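Local coordinates for phosphoribosylaminoimidazole carboxylase, ATPase subunit (Thermotoga maritima, PDB 3AX6), which probably catalyses the ATP-dependent joining of 5-aminoimidazole ribonucleotide and hydrogencarbonate to give N5-carboxyaminoimidazole ribonucleotide, a step of purine biosynthesis, at residues I4-G9 and K14-E19; S265-I270 and T275-Q280. All blocks are in the same frame, centred on the assembly; numbering follows the deposited sequence.

Contact 1: I4-G9 and K14-E19; sequences IGIIGG and KMMTLE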
loop_
_atom_site.group_PDB
_atom_site.type_symbol
_atom_site.label_atom_id
_atom_site.label_comp_id
_atom_site.label_asym_id
_atom_site.label_seq_id
_atom_site.Cartn_x
_atom_site.Cartn_y
_atom_site.Cartn_z
ATOM N N ILE A 4 -10.663 -10.959 12.286
ATOM C CA ILE A 4 -11.631 -10.053 11.680
ATOM C C ILE A 4 -12.345 -10.795 10.554
ATOM O O ILE A 4 -11.705 -11.353 9.658
ATOM C CB ILE A 4 -10.949 -8.797 11.086
ATOM C CG1 ILE A 4 -10.344 -7.947 12.208
ATOM C CG2 ILE A 4 -11.962 -7.982 10.290
ATOM C CD1 ILE A 4 -9.566 -6.748 11.718
ATOM N N GLY A 5 -13.671 -10.814 10.615
ATOM C CA GLY A 5 -14.448 -11.474 9.587
ATOM C C GLY A 5 -14.943 -10.424 8.610
ATOM O O GLY A 5 -15.407 -9.353 9.022
ATOM N N ILE A 6 -14.841 -10.720 7.317
ATOM C CA ILE A 6 -15.276 -9.779 6.293
ATOM C C ILE A 6 -16.260 -10.415 5.318
ATOM O O ILE A 6 -15.936 -11.389 4.645
ATOM C CB ILE A 6 -14.078 -9.234 5.476
ATOM C CG1 ILE A 6 -13.042 -8.608 6.408
ATOM C CG2 ILE A 6 -14.562 -8.188 4.477
ATOM C CD1 ILE A 6 -11.830 -8.063 5.683
ATOM N N ILE A 7 -17.466 -9.861 5.252
ATOM C CA ILE A 7 -18.494 -10.354 4.340
ATOM C C ILE A 7 -18.354 -9.562 3.042
ATOM O O ILE A 7 -18.614 -8.360 3.012
ATOM C CB ILE A 7 -19.913 -10.138 4.922
ATOM C CG1 ILE A 7 -20.045 -10.895 6.248
ATOM C CG2 ILE A 7 -20.970 -10.608 3.919
ATOM C CD1 ILE A 7 -21.298 -10.564 7.048
ATOM N N GLY A 8 -17.935 -10.241 1.979
ATOM C CA GLY A 8 -17.748 -9.590 0.697
ATOM C C GLY A 8 -16.307 -9.756 0.263
ATOM O O GLY A 8 -15.403 -9.177 0.870
ATOM N N GLY A 9 -16.087 -10.546 -0.786
ATOM C CA GLY A 9 -14.736 -10.794 -1.265
ATOM C C GLY A 9 -14.288 -9.974 -2.461
ATOM O O GLY A 9 -13.282 -10.292 -3.093
ATOM N N LYS A 14 -10.866 -6.928 -0.480
ATOM C CA LYS A 14 -9.488 -7.357 -0.652
ATOM C C LYS A 14 -8.573 -6.293 -0.077
ATOM O O LYS A 14 -7.638 -6.597 0.655
ATOM C CB LYS A 14 -9.166 -7.563 -2.128
ATOM C CG LYS A 14 -7.695 -7.858 -2.403
ATOM C CD LYS A 14 -7.465 -8.109 -3.883
ATOM C CE LYS A 14 -6.006 -8.370 -4.196
ATOM N NZ LYS A 14 -5.891 -8.844 -5.601
HETATM N N MSE A 15 -8.855 -5.038 -0.412
HETATM C CA MSE A 15 -8.062 -3.920 0.075
HETATM C C MSE A 15 -8.165 -3.813 1.593
HETATM O O MSE A 15 -7.194 -3.456 2.257
HETATM C CB MSE A 15 -8.509 -2.634 -0.624
HETATM C CG MSE A 15 -8.312 -2.723 -2.135
HETATM SE SE MSE A 15 -9.031 -1.273 -3.201
HETATM C CE MSE A 15 -7.500 -0.106 -3.122
HETATM N N MSE A 16 -9.332 -4.138 2.145
HETATM C CA MSE A 16 -9.523 -4.124 3.600
HETATM C C MSE A 16 -8.697 -5.279 4.180
HETATM O O MSE A 16 -7.983 -5.125 5.171
HETATM C CB MSE A 16 -10.995 -4.356 3.973
HETATM C CG MSE A 16 -11.973 -3.242 3.621
HETATM SE SE MSE A 16 -13.812 -3.778 4.003
HETATM C CE MSE A 16 -13.538 -4.432 5.773
ATOM N N THR A 17 -8.821 -6.444 3.552
ATOM C CA THR A 17 -8.103 -7.636 3.980
ATOM C C THR A 17 -6.599 -7.365 4.110
ATOM O O THR A 17 -6.021 -7.592 5.180
ATOM C CB THR A 17 -8.324 -8.816 2.984
ATOM O OG1 THR A 17 -9.696 -9.233 3.018
ATOM C CG2 THR A 17 -7.431 -9.993 3.345
ATOM N N LEU A 18 -5.971 -6.874 3.038
ATOM C CA LEU A 18 -4.532 -6.603 3.076
ATOM C C LEU A 18 -4.164 -5.666 4.221
ATOM O O LEU A 18 -3.267 -5.962 5.000
ATOM C CB LEU A 18 -4.033 -6.008 1.753
ATOM C CG LEU A 18 -3.805 -6.902 0.526
ATOM C CD1 LEU A 18 -2.983 -8.139 0.893
ATOM C CD2 LEU A 18 -5.129 -7.325 -0.030
ATOM N N GLU A 19 -4.861 -4.542 4.335
ATOM C CA GLU A 19 -4.562 -3.589 5.401
ATOM C C GLU A 19 -4.754 -4.198 6.772
ATOM O O GLU A 19 -4.040 -3.859 7.710
ATOM C CB GLU A 19 -5.432 -2.336 5.273
ATOM C CG GLU A 19 -4.975 -1.374 4.194
ATOM C CD GLU A 19 -3.529 -0.929 4.390
ATOM O OE1 GLU A 19 -3.169 -0.538 5.525
ATOM O OE2 GLU A 19 -2.753 -0.969 3.406
#

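Contact 2: S265-I270 and T275-Q280; sequences SGHYTI and TSQFEQ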
loop_
_atom_site.group_PDB
_atom_site.type_symbol
_atom_site.label_atom_id
_atom_site.label_comp_id
_atom_site.label_asym_id
_atom_site.label_seq_id
_atom_site.Cartn_x
_atom_site.Cartn_y
_atom_site.Cartn_z
ATOM N N SER A 265 -14.998 6.818 -3.899
ATOM C CA SER A 265 -14.598 8.218 -3.919
ATOM C C SER A 265 -13.482 8.487 -2.904
ATOM O O SER A 265 -12.990 9.608 -2.808
ATOM C CB SER A 265 -15.792 9.137 -3.627
ATOM O OG SER A 265 -16.033 9.231 -2.233
ATOM N N GLY A 266 -13.081 7.452 -2.164
ATOM C CA GLY A 266 -12.026 7.607 -1.175
ATOM C C GLY A 266 -10.708 6.924 -1.520
ATOM O O GLY A 266 -9.786 6.905 -0.705
ATOM N N HIS A 267 -10.597 6.362 -2.720
ATOM C CA HIS A 267 -9.354 5.685 -3.101
ATOM C C HIS A 267 -8.172 6.649 -3.143
ATOM O O HIS A 267 -7.019 6.244 -3.000
ATOM C CB HIS A 267 -9.491 4.994 -4.465
ATOM C CG HIS A 267 -10.340 3.763 -4.435
ATOM N ND1 HIS A 267 -10.297 2.857 -3.396
ATOM C CD2 HIS A 267 -11.259 3.288 -5.312
ATOM C CE1 HIS A 267 -11.157 1.881 -3.632
ATOM N NE2 HIS A 267 -11.753 2.119 -4.786
ATOM N N TYR A 268 -8.456 7.926 -3.340
ATOM C CA TYR A 268 -7.398 8.919 -3.402
ATOM C C TYR A 268 -6.563 8.889 -2.130
ATOM O O TYR A 268 -5.347 9.110 -2.172
ATOM C CB TYR A 268 -7.997 10.315 -3.605
ATOM C CG TYR A 268 -8.582 10.934 -2.363
ATOM C CD1 TYR A 268 -7.802 11.734 -1.537
ATOM C CD2 TYR A 268 -9.917 10.711 -1.999
ATOM C CE1 TYR A 268 -8.322 12.306 -0.377
ATOM C CE2 TYR A 268 -10.449 11.280 -0.829
ATOM C CZ TYR A 268 -9.637 12.076 -0.026
ATOM O OH TYR A 268 -10.118 12.635 1.143
ATOM N N THR A 269 -7.208 8.605 -1.000
ATOM C CA THR A 269 -6.509 8.578 0.286
ATOM C C THR A 269 -5.288 7.648 0.294
ATOM O O THR A 269 -4.314 7.901 1.013
ATOM C CB THR A 269 -7.462 8.162 1.448
ATOM O OG1 THR A 269 -7.929 6.824 1.237
ATOM C CG2 THR A 269 -8.668 9.107 1.526
ATOM N N ILE A 270 -5.339 6.584 -0.507
ATOM C CA ILE A 270 -4.247 5.612 -0.572
ATOM C C ILE A 270 -2.959 6.245 -1.074
ATOM O O ILE A 270 -1.868 5.905 -0.612
ATOM C CB ILE A 270 -4.600 4.434 -1.509
ATOM C CG1 ILE A 270 -5.801 3.671 -0.954
ATOM C CG2 ILE A 270 -3.405 3.499 -1.661
ATOM C CD1 ILE A 270 -6.393 2.668 -1.926
ATOM N N THR A 275 -2.962 8.236 6.217
ATOM C CA THR A 275 -3.559 6.918 6.409
ATOM C C THR A 275 -4.737 6.686 5.464
ATOM O O THR A 275 -5.677 7.485 5.390
ATOM C CB THR A 275 -3.996 6.671 7.894
ATOM O OG1 THR A 275 -5.397 6.396 7.956
ATOM C CG2 THR A 275 -3.673 7.839 8.757
ATOM N N SER A 276 -4.674 5.585 4.726
ATOM C CA SER A 276 -5.717 5.254 3.765
ATOM C C SER A 276 -7.047 4.902 4.434
ATOM O O SER A 276 -7.086 4.488 5.599
ATOM C CB SER A 276 -5.279 4.083 2.887
ATOM O OG SER A 276 -5.468 2.859 3.567
ATOM N N GLN A 277 -8.125 5.048 3.671
ATOM C CA GLN A 277 -9.464 4.764 4.166
ATOM C C GLN A 277 -9.606 3.322 4.644
ATOM O O GLN A 277 -10.415 3.036 5.524
ATOM C CB GLN A 277 -10.505 5.052 3.078
ATOM C CG GLN A 277 -10.528 4.049 1.931
ATOM C CD GLN A 277 -11.724 4.257 1.022
ATOM O OE1 GLN A 277 -12.808 4.617 1.486
ATOM N NE2 GLN A 277 -11.542 4.019 -0.273
ATOM N N PHE A 278 -8.813 2.424 4.065
ATOM C CA PHE A 278 -8.854 1.009 4.425
ATOM C C PHE A 278 -8.156 0.728 5.753
ATOM O O PHE A 278 -8.633 -0.078 6.550
ATOM C CB PHE A 278 -8.253 0.178 3.296
ATOM C CG PHE A 278 -9.069 0.213 2.036
ATOM C CD1 PHE A 278 -10.227 -0.555 1.920
ATOM C CD2 PHE A 278 -8.699 1.031 0.973
ATOM C CE1 PHE A 278 -11.003 -0.508 0.761
ATOM C CE2 PHE A 278 -9.463 1.085 -0.185
ATOM C CZ PHE A 278 -10.617 0.316 -0.295
ATOM N N GLU A 279 -7.027 1.384 5.995
ATOM C CA GLU A 279 -6.351 1.213 7.270
ATOM C C GLU A 279 -7.251 1.860 8.325
ATOM O O GLU A 279 -7.462 1.321 9.405
ATOM C CB GLU A 279 -5.001 1.932 7.289
ATOM C CG GLU A 279 -4.303 1.818 8.633
ATOM C CD GLU A 279 -3.062 2.665 8.736
ATOM O OE1 GLU A 279 -2.433 2.923 7.692
ATOM O OE2 GLU A 279 -2.707 3.059 9.863
ATOM N N GLN A 280 -7.779 3.031 7.985
ATOM C CA GLN A 280 -8.641 3.794 8.881
ATOM C C GLN A 280 -9.845 2.965 9.322
ATOM O O GLN A 280 -10.222 2.970 10.499
ATOM C CB GLN A 280 -9.111 5.072 8.178
ATOM C CG GLN A 280 -9.648 6.143 9.110
ATOM C CD GLN A 280 -8.562 6.732 9.994
ATOM O OE1 GLN A 280 -8.079 6.087 10.925
ATOM N NE2 GLN A 280 -8.163 7.960 9.693
#

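Contact 1: I4-G9 and K14-E19
I6 reaches from strand 3-7 to M16 and T17 of helix 11-22, packing the first strand against the first helix of a Rossmann-like beta-alpha-beta unit that continues into strand 26-31. The two backbones come nearest at I6 and T17, whose CA atoms are 7.8 Å apart, and the isoleucine spans this gap. From CB the side chain forks. The CG2 branch stands anti to the backbone N and meets the end of M16, a selenomethionine in this crystal, with CE 4.1 Å from I6 CG2. The other branch leaves CB through CG1, set anti to the carbonyl carbon (chi1 -55°), and runs on extended, carrying CD1 to the helix surface. There I6 CD1 lies 4.0 Å from M16 CE and 4.2 Å from M16 CB, so the helix residue touches it with both its root and its tip. The bend of M16 at its last torsion (chi3 49°) brings CE back to both branches of the isoleucine. The forked isoleucine offers M16 CE two methyls at once, and the long, flexible M16 can fold its end over them; T67 of the neighbouring strand 65-68 touches both residues.

Beyond the strand the chain turns at G8; at the backbone angles it adopts, a CB would be pressed against the carbonyl O of I7, a reason for glycine there. The sequence is consistent with a GxGxxG-type turn, and G9 N hydrogen-bonds D31 OD1 at the end of strand 26-31. T17 suits its buried place because its hydroxyl is satisfied within the helix by G13 O. That same OG1 receives the isoleucine tip as a plain packing contact, I6 CD1 standing 3.6 Å from T17 OG1.

Contact 2: S265-I270 and T275-Q280
T269 OG1 takes part in two hydrogen bonds. It donates to G266 O at 2.7 Å, and it accepts from Q277 N at 3.0 Å, which ties the two segments together. Its chi1 of 63° sets the oxygen between backbone N and carbonyl carbon, where it meets G266 O almost head-on (C=O...O angle 175°). G266 O also takes the T269 N-H, so two donors from one residue hold this carbonyl. Replacing T269 by a valine would probably leave Q277 N without its acceptor and take one of the two donors from G266 O.

Glycine suits position 266, since a CB would run into Q277 OE1, which accepts from H263 N. The Q277 amide stands steeply to the H267 ring, their planes 76° apart. H267 stacks on H346 and meets F278 rim to rim, with H267 CE1 3.7 Å from F278 CZ. The apolar I270 lays CD1 at the edge of the F278 ring, 3.9 Å from F278 CE2, a contact that suits an aliphatic end against an aromatic rim.

S276, small and polar, caps the next helix: its OG accepts from E279 N at 3.2 Å. Together T269 and S276 meet two first-turn N-H groups of helix 277-285, a helix N-terminus with a serine N-cap, reached here by a short connection from helix 268-272 in the ATP-grasp region.

Overall arrangement
Contact 1 and contact 2 follow one another along the chain, belong to different family regions, and have centres about 14 Å apart, yet they touch directly. The face of helix 11-22 turned from the strand packs on the second pair of segments: M15 CB lies 3.6 Å from F278 CE1, and M15 also meets I270. M16 works on both fronts, its CG 3.6 Å from F278 CD1 while its methyl end serves contact 1. F278, with I270 and E279 beside it, thus packs the ATP-grasp region against the preATP-grasp region. Both contacts lie away from the annotated nucleotide site, where residues such as K101, K138 and N256 surround the bound ADP.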